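Local structure of isoaspartyl dipeptidase (Fervidobacterium islandicum, 7CDH) at residues G68-F73 against D161-Q166; E117-N122 against K381-E386; T223-S226 against K230-E233; A309-I314 against Q360-V365. The protein probably hydrolyses beta-aspartyl (isoaspartyl) dipeptides as a zinc-dependent M38 metallopeptidase of the amidohydrolase family, with a likely role in protein repair. One frame throughout, in Å; residues are numbered along the deposited sequence.

From the N terminus, segment 68-73 comes first, in the loop after strand 61-62, and interaction 1 closes when it meets the loop after strand 151-159. Before that closure the chain has passed through 117-122, at the end of helix 106-118, so interaction 2 crosses interaction 1; it closes only with the C-terminal segment 381-386. Within that long span lie interactions 3 and 4, one after the other. Interaction 3 is a short local closure between a zinc-binding loop and helix 229-240, about 7 Å from interaction 1 between nearest atoms. Interaction 4 joins helix 309-318 to the turn before strand 364-369, tying the barrel to the beta-strand region beside it.

Interaction 1 (G68-F73 against D161-Q166); sequences GGEGGF and DHRSSQ
A salt bridge between Glu70 and Arg163 joins two loops on the metal-binding rim of the amidohydrolase barrel, one following strand 61-62 and the other strand 151-159. Arg163 NH1 donates to Glu70 OE1 over 3.3 Å, with the hydrogen bond bent to 145°. The oxygen sits at the edge of the guanidinium, in its plane, whereas NH1 stands above the carboxylate plane, and the two flat groups are turned 45° against each other. Behind the charges, Glu70 CG rests on Arg163 CD at 3.9 Å. A bend of Arg163 at chi3 (-76°) accompanies the turn of its guanidinium back to Asp161, which it grips side-on: NE to OD1 and NH2 to OD2, each at 2.9 Å and each on the syn lone pair of the oxygen, the carboxylate tilted from the guanidinium plane. From the anti side, OD1 also accepts the backbone N of Arg163 at 2.8 Å. That bond makes an Asx turn, set within the type I turn from Asp161 to Ser164, and with NE it puts two donors on one oxygen. The network runs inward as well: Asp161 OD2 is hydrogen-bonded to His195 NE2, and His195 is a zinc ligand, so Asp161 is a second-shell partner of the metal. On the other loop, Glu70 has further partners, Ser289 at OE2 and Thr99 at OE1. Met184 of a second subunit packs on both Glu70 and Arg163.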
loop_
_atom_site.group_PDB
_atom_site.type_symbol
_atom_site.label_atom_id
_atom_site.label_comp_id
_atom_site.label_asym_id
_atom_site.label_seq_id
_atom_site.Cartn_x
_atom_site.Cartn_y
_atom_site.Cartn_z
ATOM N N GLY A 68 -6.350 -4.668 30.646
ATOM C CA GLY A 68 -7.391 -3.716 31.061
ATOM C C GLY A 68 -7.701 -2.752 29.929
ATOM O O GLY A 68 -7.338 -3.072 28.760
ATOM N N GLY A 69 -8.329 -1.619 30.265
ATOM C CA GLY A 69 -8.749 -0.581 29.313
ATOM C C GLY A 69 -10.196 -0.726 28.887
ATOM O O GLY A 69 -10.671 0.147 28.126
ATOM N N GLU A 70 -10.885 -1.767 29.339
ATOM C CA GLU A 70 -12.343 -1.958 29.086
ATOM C C GLU A 70 -13.161 -0.828 29.734
ATOM O O GLU A 70 -14.298 -0.630 29.297
ATOM C CB GLU A 70 -12.864 -3.283 29.656
ATOM C CG GLU A 70 -12.409 -4.500 28.885
ATOM C CD GLU A 70 -11.226 -5.239 29.494
ATOM O OE1 GLU A 70 -11.066 -6.450 29.187
ATOM O OE2 GLU A 70 -10.473 -4.604 30.281
ATOM N N GLY A 71 -12.641 -0.149 30.764
ATOM C CA GLY A 71 -13.373 0.948 31.426
ATOM C C GLY A 71 -12.796 2.327 31.134
ATOM O O GLY A 71 -13.033 3.236 31.966
ATOM N N GLY A 72 -12.060 2.487 30.018
ATOM C CA GLY A 72 -11.342 3.728 29.670
ATOM C C GLY A 72 -9.860 3.639 29.977
ATOM O O GLY A 72 -9.434 2.673 30.621
ATOM N N PHE A 73 -9.099 4.647 29.557
ATOM C CA PHE A 73 -7.618 4.708 29.660
ATOM C C PHE A 73 -7.132 4.557 31.113
ATOM O O PHE A 73 -5.996 4.053 31.311
ATOM C CB PHE A 73 -7.126 6.014 29.039
ATOM C CG PHE A 73 -7.374 6.137 27.558
ATOM C CD1 PHE A 73 -6.708 5.310 26.667
ATOM C CD2 PHE A 73 -8.253 7.085 27.061
ATOM C CE1 PHE A 73 -6.931 5.412 25.308
ATOM C CE2 PHE A 73 -8.450 7.211 25.699
ATOM C CZ PHE A 73 -7.791 6.374 24.829
ATOM N N ASP A 161 -18.560 -13.461 23.221
ATOM C CA ASP A 161 -18.177 -12.371 24.159
ATOM C C ASP A 161 -18.584 -11.016 23.572
ATOM O O ASP A 161 -18.455 -10.827 22.360
ATOM C CB ASP A 161 -16.673 -12.348 24.439
ATOM C CG ASP A 161 -16.311 -11.506 25.640
ATOM O OD1 ASP A 161 -16.133 -10.276 25.474
ATOM O OD2 ASP A 161 -16.264 -12.083 26.741
ATOM N N HIS A 162 -19.013 -10.102 24.431
ATOM C CA HIS A 162 -19.474 -8.750 24.051
ATOM C C HIS A 162 -18.283 -7.881 23.578
ATOM O O HIS A 162 -18.550 -6.901 22.915
ATOM C CB HIS A 162 -20.315 -8.160 25.195
ATOM C CG HIS A 162 -19.554 -7.874 26.444
ATOM N ND1 HIS A 162 -19.474 -8.771 27.483
ATOM C CD2 HIS A 162 -18.866 -6.797 26.844
ATOM C CE1 HIS A 162 -18.773 -8.253 28.469
ATOM N NE2 HIS A 162 -18.391 -7.057 28.094
ATOM N N ARG A 163 -17.030 -8.261 23.829
ATOM C CA ARG A 163 -15.815 -7.538 23.363
ATOM C C ARG A 163 -15.211 -8.186 22.104
ATOM O O ARG A 163 -14.135 -7.705 21.608
ATOM C CB ARG A 163 -14.770 -7.473 24.475
ATOM C CG ARG A 163 -15.214 -6.700 25.714
ATOM C CD ARG A 163 -14.413 -7.174 26.918
ATOM N NE ARG A 163 -14.903 -8.476 27.372
ATOM C CZ ARG A 163 -14.422 -9.174 28.400
ATOM N NH1 ARG A 163 -13.396 -8.723 29.104
ATOM N NH2 ARG A 163 -14.979 -10.331 28.715
ATOM N N SER A 164 -15.865 -9.209 21.553
ATOM C CA SER A 164 -15.370 -9.904 20.343
ATOM C C SER A 164 -15.553 -8.975 19.134
ATOM O O SER A 164 -16.263 -7.960 19.241
ATOM C CB SER A 164 -16.065 -11.217 20.150
ATOM O OG SER A 164 -17.273 -11.034 19.449
ATOM N N SER A 165 -14.945 -9.292 18.007
ATOM C CA SER A 165 -15.205 -8.536 16.768
ATOM C C SER A 165 -16.253 -9.296 15.966
ATOM O O SER A 165 -16.361 -9.062 14.782
ATOM C CB SER A 165 -13.954 -8.338 16.023
ATOM O OG SER A 165 -13.468 -9.561 15.504
ATOM N N GLN A 166 -16.998 -10.179 16.625
ATOM C CA GLN A 166 -18.074 -11.007 16.022
ATOM C C GLN A 166 -17.505 -11.752 14.814
ATOM O O GLN A 166 -18.007 -11.652 13.707
ATOM C CB GLN A 166 -19.296 -10.143 15.709
ATOM C CG GLN A 166 -19.923 -9.450 16.919
ATOM C CD GLN A 166 -20.455 -10.411 17.971
ATOM O OE1 GLN A 166 -20.936 -11.502 17.658
ATOM N NE2 GLN A 166 -20.342 -10.019 19.242
#

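Interaction 2 (E117-N122 against K381-E386); sequences ESEGLN and KNLNFE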
loop_
_atom_site.group_PDB
_atom_site.type_symbol
_atom_site.label_atom_id
_atom_site.label_comp_id
_atom_site.label_asym_id
_atom_site.label_seq_id
_atom_site.Cartn_x
_atom_site.Cartn_y
_atom_site.Cartn_z
ATOM N N GLU A 117 13.029 -12.590 30.015
ATOM C CA GLU A 117 13.922 -13.750 29.783
ATOM C C GLU A 117 15.338 -13.407 30.275
ATOM O O GLU A 117 16.050 -14.305 30.750
ATOM C CB GLU A 117 13.878 -14.166 28.312
ATOM C CG GLU A 117 14.880 -15.245 27.950
ATOM C CD GLU A 117 15.089 -15.517 26.464
ATOM O OE1 GLU A 117 14.567 -14.745 25.601
ATOM O OE2 GLU A 117 15.800 -16.500 26.158
ATOM N N SER A 118 15.758 -12.159 30.125
ATOM C CA SER A 118 17.104 -11.681 30.515
ATOM C C SER A 118 17.285 -11.823 32.016
ATOM O O SER A 118 18.408 -12.085 32.430
ATOM C CB SER A 118 17.329 -10.261 30.113
ATOM O OG SER A 118 17.762 -10.256 28.786
ATOM N N GLU A 119 16.231 -11.564 32.769
ATOM C CA GLU A 119 16.219 -11.551 34.248
ATOM C C GLU A 119 16.076 -12.995 34.760
ATOM O O GLU A 119 16.119 -13.165 35.962
ATOM C CB GLU A 119 15.080 -10.649 34.716
ATOM C CG GLU A 119 15.254 -9.188 34.320
ATOM C CD GLU A 119 15.890 -8.328 35.400
ATOM O OE1 GLU A 119 15.181 -7.430 35.933
ATOM O OE2 GLU A 119 17.081 -8.578 35.731
ATOM N N GLY A 120 15.875 -13.976 33.869
ATOM C CA GLY A 120 15.999 -15.414 34.158
ATOM C C GLY A 120 14.707 -16.196 33.944
ATOM O O GLY A 120 14.727 -17.414 34.145
ATOM N N LEU A 121 13.623 -15.542 33.532
ATOM C CA LEU A 121 12.333 -16.210 33.219
ATOM C C LEU A 121 12.425 -16.892 31.842
ATOM O O LEU A 121 13.416 -16.700 31.139
ATOM C CB LEU A 121 11.257 -15.136 33.273
ATOM C CG LEU A 121 9.907 -15.568 33.801
ATOM C CD1 LEU A 121 10.034 -16.085 35.222
ATOM C CD2 LEU A 121 8.918 -14.411 33.713
ATOM N N ASN A 122 11.473 -17.764 31.520
ATOM C CA ASN A 122 11.302 -18.415 30.191
ATOM C C ASN A 122 9.990 -17.871 29.660
ATOM O O ASN A 122 8.990 -17.884 30.468
ATOM C CB ASN A 122 11.166 -19.941 30.269
ATOM C CG ASN A 122 12.276 -20.586 31.072
ATOM O OD1 ASN A 122 13.330 -20.929 30.524
ATOM N ND2 ASN A 122 12.039 -20.750 32.359
ATOM N N LYS A 381 17.016 -12.777 43.975
ATOM C CA LYS A 381 18.199 -12.316 43.194
ATOM C C LYS A 381 18.133 -10.803 42.956
ATOM O O LYS A 381 17.086 -10.177 43.235
ATOM C CB LYS A 381 18.260 -12.980 41.818
ATOM C CG LYS A 381 17.188 -12.507 40.835
ATOM C CD LYS A 381 17.388 -13.050 39.428
ATOM C CE LYS A 381 18.223 -12.145 38.553
ATOM N NZ LYS A 381 18.881 -12.888 37.460
ATOM N N ASN A 382 19.207 -10.249 42.390
ATOM C CA ASN A 382 19.328 -8.806 42.049
ATOM C C ASN A 382 18.586 -8.509 40.736
ATOM O O ASN A 382 19.010 -9.018 39.694
ATOM C CB ASN A 382 20.796 -8.381 41.942
ATOM C CG ASN A 382 21.037 -7.028 42.567
ATOM O OD1 ASN A 382 20.682 -6.000 41.992
ATOM N ND2 ASN A 382 21.597 -7.037 43.765
ATOM N N LEU A 383 17.557 -7.661 40.795
ATOM C CA LEU A 383 16.756 -7.186 39.629
ATOM C C LEU A 383 16.963 -5.679 39.331
ATOM O O LEU A 383 17.310 -4.890 40.240
ATOM C CB LEU A 383 15.281 -7.471 39.930
ATOM C CG LEU A 383 14.920 -8.924 40.222
ATOM C CD1 LEU A 383 13.485 -9.022 40.720
ATOM C CD2 LEU A 383 15.128 -9.788 38.998
ATOM N N ASN A 384 16.620 -5.273 38.108
ATOM C CA ASN A 384 17.052 -4.001 37.472
ATOM C C ASN A 384 16.252 -2.784 37.959
ATOM O O ASN A 384 16.866 -1.685 38.007
ATOM C CB ASN A 384 17.019 -4.135 35.957
ATOM C CG ASN A 384 18.203 -4.933 35.470
ATOM O OD1 ASN A 384 19.326 -4.666 35.899
ATOM N ND2 ASN A 384 17.965 -5.905 34.600
ATOM N N PHE A 385 14.965 -2.905 38.296
ATOM C CA PHE A 385 14.172 -1.717 38.749
ATOM C C PHE A 385 13.405 -2.091 40.034
ATOM O O PHE A 385 12.256 -1.638 40.191
ATOM C CB PHE A 385 13.337 -1.144 37.580
ATOM C CG PHE A 385 14.128 -0.854 36.315
ATOM C CD1 PHE A 385 14.963 0.265 36.216
ATOM C CD2 PHE A 385 14.110 -1.733 35.238
ATOM C CE1 PHE A 385 15.737 0.513 35.082
ATOM C CE2 PHE A 385 14.880 -1.484 34.099
ATOM C CZ PHE A 385 15.691 -0.364 34.017
ATOM N N GLU A 386 14.046 -2.874 40.928
ATOM C CA GLU A 386 13.475 -3.444 42.190
ATOM C C GLU A 386 14.578 -3.548 43.257
ATOM O O GLU A 386 15.188 -2.589 43.748
ATOM C CB GLU A 386 12.856 -4.839 41.972
ATOM C CG GLU A 386 12.043 -5.001 40.678
ATOM C CD GLU A 386 10.673 -5.679 40.775
ATOM O OE1 GLU A 386 10.348 -6.519 39.871
ATOM O OE2 GLU A 386 9.906 -5.349 41.733
HETATM O O HOH W 1 19.423 -10.572 35.862
#
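Glu119 does nearly all the work on the helix side, meeting Lys381 through its backbone and Leu383 and Asn384 through its carboxylate. The more firmly bonded part lies where helix 106-118 gives way to a Schellman motif at Gly120, which has positive phi. There Lys381 NZ donates to Glu119 O at 3.2 Å, coming down from 56° above the carbonyl plane and not onto a lone pair, while CE of the same lysine lies 3.5 Å from that oxygen. A bend in the lysine chain at chi3 (-91°) helps lay its end over the peptide, and a positive charge here would probably suit the negative end of the helix. NZ is also held by a salt bridge to Glu372. The carboxylate end is close but weakly bonded. Glu119 OE1 takes a weak hydrogen bond from the backbone N of Asn384, at 3.4 Å, and touches Leu383 CD2 at 3.9 Å. The Asn384 amide lies almost parallel to the carboxylate, 11° apart, yet its ND2, 3.0 Å from Glu119 OE2, is badly angled for a bond. Glu119 OE2 and Lys381 NZ stay 5.0 Å apart, and a water spans them, donating to the oxygen at 3.1 Å and accepting from the nitrogen at 2.9 Å. Glu74 of a third subunit packs on Asn384. Within the chain, Ile82 of helix 82-86 lies against both Glu119 and Leu383, Gly120 O bonds to Ser369 of strand 364-369, and the Lys381 backbone pairs with Leu374 of strand 372-376.

Interaction 3 (T223-S226 against K230-E233); sequences THMS and KLFE. With ZN (zinc ion), chain K.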
loop_
_atom_site.group_PDB
_atom_site.type_symbol
_atom_site.label_atom_id
_atom_site.label_comp_id
_atom_site.label_asym_id
_atom_site.label_seq_id
_atom_site.Cartn_x
_atom_site.Cartn_y
_atom_site.Cartn_z
ATOM N N THR A 223 -9.916 -20.857 26.815
ATOM C CA THR A 223 -9.705 -20.503 28.244
ATOM C C THR A 223 -11.024 -19.971 28.827
ATOM O O THR A 223 -12.010 -19.898 28.075
ATOM C CB THR A 223 -8.489 -19.574 28.412
ATOM O OG1 THR A 223 -8.268 -19.388 29.816
ATOM C CG2 THR A 223 -8.656 -18.234 27.732
ATOM N N HIS A 224 -11.033 -19.624 30.120
ATOM C CA HIS A 224 -12.233 -19.207 30.895
ATOM C C HIS A 224 -13.269 -20.324 30.880
ATOM O O HIS A 224 -14.431 -20.048 30.928
ATOM C CB HIS A 224 -12.833 -17.896 30.362
ATOM C CG HIS A 224 -11.768 -16.879 30.190
ATOM N ND1 HIS A 224 -10.877 -16.602 31.202
ATOM C CD2 HIS A 224 -11.382 -16.164 29.119
ATOM C CE1 HIS A 224 -9.981 -15.750 30.769
ATOM N NE2 HIS A 224 -10.274 -15.466 29.503
ATOM N N MET A 225 -12.826 -21.556 30.798
ATOM C CA MET A 225 -13.721 -22.722 30.639
ATOM C C MET A 225 -14.333 -23.163 31.981
ATOM O O MET A 225 -15.201 -23.991 31.915
ATOM C CB MET A 225 -12.944 -23.847 29.965
ATOM C CG MET A 225 -12.683 -23.494 28.515
ATOM S SD MET A 225 -14.190 -23.143 27.570
ATOM C CE MET A 225 -14.938 -24.772 27.536
ATOM N N SER A 226 -14.011 -22.524 33.111
ATOM C CA SER A 226 -14.762 -22.674 34.388
ATOM C C SER A 226 -15.685 -21.476 34.633
ATOM O O SER A 226 -16.220 -21.380 35.696
ATOM C CB SER A 226 -13.846 -22.928 35.570
ATOM O OG SER A 226 -12.949 -21.850 35.810
ATOM N N LYS A 230 -22.187 -24.822 32.938
ATOM C CA LYS A 230 -22.666 -25.185 31.581
ATOM C C LYS A 230 -21.467 -25.139 30.612
ATOM O O LYS A 230 -21.255 -26.116 29.852
ATOM C CB LYS A 230 -23.849 -24.297 31.188
ATOM C CG LYS A 230 -24.520 -24.686 29.876
ATOM C CD LYS A 230 -25.997 -24.289 29.763
ATOM C CE LYS A 230 -26.430 -23.960 28.345
ATOM N NZ LYS A 230 -26.335 -22.506 28.053
ATOM N N LEU A 231 -20.648 -24.089 30.665
ATOM C CA LEU A 231 -19.457 -24.011 29.781
ATOM C C LEU A 231 -18.470 -25.129 30.133
ATOM O O LEU A 231 -17.876 -25.728 29.195
ATOM C CB LEU A 231 -18.776 -22.646 29.887
ATOM C CG LEU A 231 -17.619 -22.442 28.922
ATOM C CD1 LEU A 231 -18.008 -22.845 27.506
ATOM C CD2 LEU A 231 -17.144 -21.010 28.971
ATOM N N PHE A 232 -18.242 -25.382 31.417
ATOM C CA PHE A 232 -17.260 -26.410 31.836
ATOM C C PHE A 232 -17.710 -27.794 31.361
ATOM O O PHE A 232 -16.836 -28.580 30.891
ATOM C CB PHE A 232 -16.991 -26.364 33.331
ATOM C CG PHE A 232 -16.029 -27.432 33.753
ATOM C CD1 PHE A 232 -14.702 -27.364 33.368
ATOM C CD2 PHE A 232 -16.464 -28.539 34.476
ATOM C CE1 PHE A 232 -13.801 -28.343 33.773
ATOM C CE2 PHE A 232 -15.569 -29.524 34.852
ATOM C CZ PHE A 232 -14.238 -29.417 34.519
ATOM N N GLU A 233 -19.009 -28.081 31.364
ATOM C CA GLU A 233 -19.473 -29.399 30.865
ATOM C C GLU A 233 -19.352 -29.440 29.322
ATOM O O GLU A 233 -18.921 -30.488 28.811
ATOM C CB GLU A 233 -20.742 -29.839 31.618
ATOM C CG GLU A 233 -22.013 -29.039 31.389
ATOM C CD GLU A 233 -23.170 -29.455 32.308
ATOM O OE1 GLU A 233 -24.342 -29.563 31.820
ATOM O OE2 GLU A 233 -22.902 -29.684 33.524
HETATM ZN ZN ZN K . -9.622 -13.632 28.224
#
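Met225 and Leu231 make the apolar centre of this contact, their side chains crossing nearly square. Bends at chi2 and chi3 (-68°) fold the methionine back toward the helix. Its CE comes to 3.6 Å from Leu231 CD1, and its SD lies 3.8 Å from Leu231 CG. The other leucine methyl, CD2, turns to the backbone and meets His224 O at 3.5 Å. Next along, Met225 O points at Phe232, lying at the edge of the ring and in its plane, 3.3 Å from Phe232 CB; the angle at Phe232 N is too poor for a hydrogen bond. No hydrogen bond crosses between the two segments. They belong to one beta/alpha unit of the barrel, strand 220-223 followed by helix 229-240, and the turn between them carries a metal ligand at the C-terminal end of the strand. His224 NE2 binds zinc at 2.3 Å, a site completed by Glu156 and His195. Thr223 CG2 lies over one face of the His224 imidazole, offset toward its rim, and on the far side of the ring from the metal bond ND1 is hydrogen-bonded to Thr248. Further out, Ser226 OG pairs with Thr264, while Phe232 packs on Ile245 and Leu247 of the next strand and on Ala267 of helix 264-273. Val196 of strand 191-196 backs both Met225 and Leu231.

Interaction 4 (A309-I314 against Q360-V365); sequences AVWYTI and QSFEIV
Trp311 reaches out from helix 309-318 and meets Phe362 and Ile364 in three different ways. The polar one is a hydrogen bond from the indole: Trp311 NE1 donates to the backbone oxygen Phe362 O at 3.0 Å, bent at the hydrogen to 147°. The oxygen lies at the ring edge, in the indole plane, and the donor is almost in line with the carbonyl, so this bond gives the buried N-H a partner and helps fix the rotation of the ring. The second is a CH-pi contact. Ile364 CD1 sits over one face of the indole, 3.7 Å from the centroid of the five-membered ring and 21° off its normal; the two side chains run antiparallel alongside one another. With chi1 at -177°, Trp311 CG lies opposite the backbone N and the indole extends toward 360-365. Plain apolar packing is the third kind: Trp311 CZ2 lies at the edge of the Phe362 ring, near its plane, 3.8 Å from its CD2, with the side chains set roughly perpendicular. Charge adds a link nearby, since Glu363 OE2 forms a salt bridge with Arg315, one residue past 309-314 on the same helix. Val357 of strand 354-358 touches both Trp311 and Phe362, while Leu54 and Leu52 of strand 51-59 meet Trp311 and Phe362 respectively. Residues 360-363 turn the chain between antiparallel strands 354-358 and 364-369, so the tryptophan joins a barrel helix to the beta-strand domain that accompanies the TIM barrel in many amidohydrolases.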
loop_
_atom_site.group_PDB
_atom_site.type_symbol
_atom_site.label_atom_id
_atom_site.label_comp_id
_atom_site.label_asym_id
_atom_site.label_seq_id
_atom_site.Cartn_x
_atom_site.Cartn_y
_atom_site.Cartn_z
ATOM N N ALA A 309 -2.002 -16.421 41.606
ATOM C CA ALA A 309 -3.192 -17.283 41.517
ATOM C C ALA A 309 -2.811 -18.749 41.236
ATOM O O ALA A 309 -3.621 -19.624 41.559
ATOM C CB ALA A 309 -4.129 -16.769 40.468
ATOM N N VAL A 310 -1.660 -19.041 40.647
ATOM C CA VAL A 310 -1.416 -20.413 40.143
ATOM C C VAL A 310 -1.129 -21.329 41.346
ATOM O O VAL A 310 -1.778 -22.396 41.484
ATOM C CB VAL A 310 -0.303 -20.449 39.089
ATOM C CG1 VAL A 310 0.225 -21.863 38.905
ATOM C CG2 VAL A 310 -0.803 -19.898 37.756
ATOM N N TRP A 311 -0.194 -20.934 42.194
ATOM C CA TRP A 311 0.207 -21.748 43.358
ATOM C C TRP A 311 -0.922 -21.705 44.393
ATOM O O TRP A 311 -1.207 -22.732 45.048
ATOM C CB TRP A 311 1.547 -21.265 43.897
ATOM C CG TRP A 311 2.052 -22.084 45.035
ATOM C CD1 TRP A 311 2.303 -21.638 46.295
ATOM C CD2 TRP A 311 2.325 -23.494 45.033
ATOM N NE1 TRP A 311 2.755 -22.660 47.065
ATOM C CE2 TRP A 311 2.790 -23.811 46.322
ATOM C CE3 TRP A 311 2.269 -24.503 44.067
ATOM C CZ2 TRP A 311 3.173 -25.105 46.679
ATOM C CZ3 TRP A 311 2.628 -25.782 44.420
ATOM C CH2 TRP A 311 3.076 -26.079 45.710
ATOM N N TYR A 312 -1.613 -20.586 44.481
ATOM C CA TYR A 312 -2.795 -20.458 45.355
ATOM C C TYR A 312 -3.811 -21.544 44.979
ATOM O O TYR A 312 -4.367 -22.180 45.899
ATOM C CB TYR A 312 -3.382 -19.052 45.247
ATOM C CG TYR A 312 -4.577 -18.804 46.131
ATOM C CD1 TYR A 312 -4.442 -18.561 47.485
ATOM C CD2 TYR A 312 -5.850 -18.824 45.612
ATOM C CE1 TYR A 312 -5.542 -18.316 48.289
ATOM C CE2 TYR A 312 -6.960 -18.598 46.396
ATOM C CZ TYR A 312 -6.805 -18.336 47.740
ATOM O OH TYR A 312 -7.919 -18.109 48.486
ATOM N N THR A 313 -4.081 -21.702 43.682
ATOM C CA THR A 313 -5.156 -22.590 43.151
ATOM C C THR A 313 -4.726 -24.044 43.395
ATOM O O THR A 313 -5.534 -24.791 43.893
ATOM C CB THR A 313 -5.553 -22.255 41.701
ATOM O OG1 THR A 313 -6.141 -20.944 41.707
ATOM C CG2 THR A 313 -6.552 -23.229 41.107
ATOM N N ILE A 314 -3.463 -24.374 43.178
ATOM C CA ILE A 314 -2.905 -25.718 43.481
ATOM C C ILE A 314 -3.095 -26.034 44.984
ATOM O O ILE A 314 -3.540 -27.157 45.311
ATOM C CB ILE A 314 -1.444 -25.789 43.032
ATOM C CG1 ILE A 314 -1.342 -25.769 41.509
ATOM C CG2 ILE A 314 -0.741 -27.012 43.617
ATOM C CD1 ILE A 314 0.059 -25.492 41.014
ATOM N N GLN A 360 5.800 -28.558 55.318
ATOM C CA GLN A 360 4.768 -28.237 56.343
ATOM C C GLN A 360 3.844 -27.145 55.791
ATOM O O GLN A 360 2.682 -27.476 55.479
ATOM C CB GLN A 360 5.413 -27.825 57.677
ATOM C CG GLN A 360 6.182 -28.945 58.377
ATOM C CD GLN A 360 5.382 -30.225 58.495
ATOM O OE1 GLN A 360 4.249 -30.237 58.971
ATOM N NE2 GLN A 360 5.967 -31.327 58.050
ATOM N N SER A 361 4.357 -25.910 55.657
ATOM C CA SER A 361 3.590 -24.686 55.300
ATOM C C SER A 361 3.230 -24.647 53.801
ATOM O O SER A 361 2.212 -24.004 53.445
ATOM C CB SER A 361 4.354 -23.460 55.694
ATOM O OG SER A 361 5.449 -23.268 54.816
ATOM N N PHE A 362 4.002 -25.310 52.942
ATOM C CA PHE A 362 3.779 -25.333 51.472
ATOM C C PHE A 362 4.049 -23.938 50.869
ATOM O O PHE A 362 3.524 -23.601 49.826
ATOM C CB PHE A 362 2.377 -25.852 51.152
ATOM C CG PHE A 362 2.374 -27.289 50.732
ATOM C CD1 PHE A 362 2.518 -28.299 51.673
ATOM C CD2 PHE A 362 2.232 -27.634 49.403
ATOM C CE1 PHE A 362 2.509 -29.630 51.291
ATOM C CE2 PHE A 362 2.224 -28.966 49.018
ATOM C CZ PHE A 362 2.371 -29.960 49.962
ATOM N N GLU A 363 4.893 -23.154 51.513
ATOM C CA GLU A 363 5.304 -21.817 51.051
ATOM C C GLU A 363 6.466 -22.005 50.076
ATOM O O GLU A 363 7.325 -22.880 50.337
ATOM C CB GLU A 363 5.632 -20.967 52.276
ATOM C CG GLU A 363 4.412 -20.675 53.140
ATOM C CD GLU A 363 3.699 -19.362 52.845
ATOM O OE1 GLU A 363 4.310 -18.298 53.111
ATOM O OE2 GLU A 363 2.541 -19.397 52.357
ATOM N N ILE A 364 6.473 -21.258 48.963
ATOM C CA ILE A 364 7.601 -21.325 47.990
ATOM C C ILE A 364 8.828 -20.694 48.665
ATOM O O ILE A 364 8.736 -19.547 49.116
ATOM C CB ILE A 364 7.241 -20.686 46.626
ATOM C CG1 ILE A 364 6.247 -21.551 45.852
ATOM C CG2 ILE A 364 8.490 -20.433 45.780
ATOM C CD1 ILE A 364 5.362 -20.765 44.951
ATOM N N VAL A 365 9.944 -21.408 48.763
ATOM C CA VAL A 365 11.137 -20.842 49.454
ATOM C C VAL A 365 12.293 -20.751 48.469
ATOM O O VAL A 365 13.209 -19.978 48.731
ATOM C CB VAL A 365 11.516 -21.641 50.727
ATOM C CG1 VAL A 365 10.385 -21.633 51.756
ATOM C CG2 VAL A 365 11.923 -23.070 50.411
#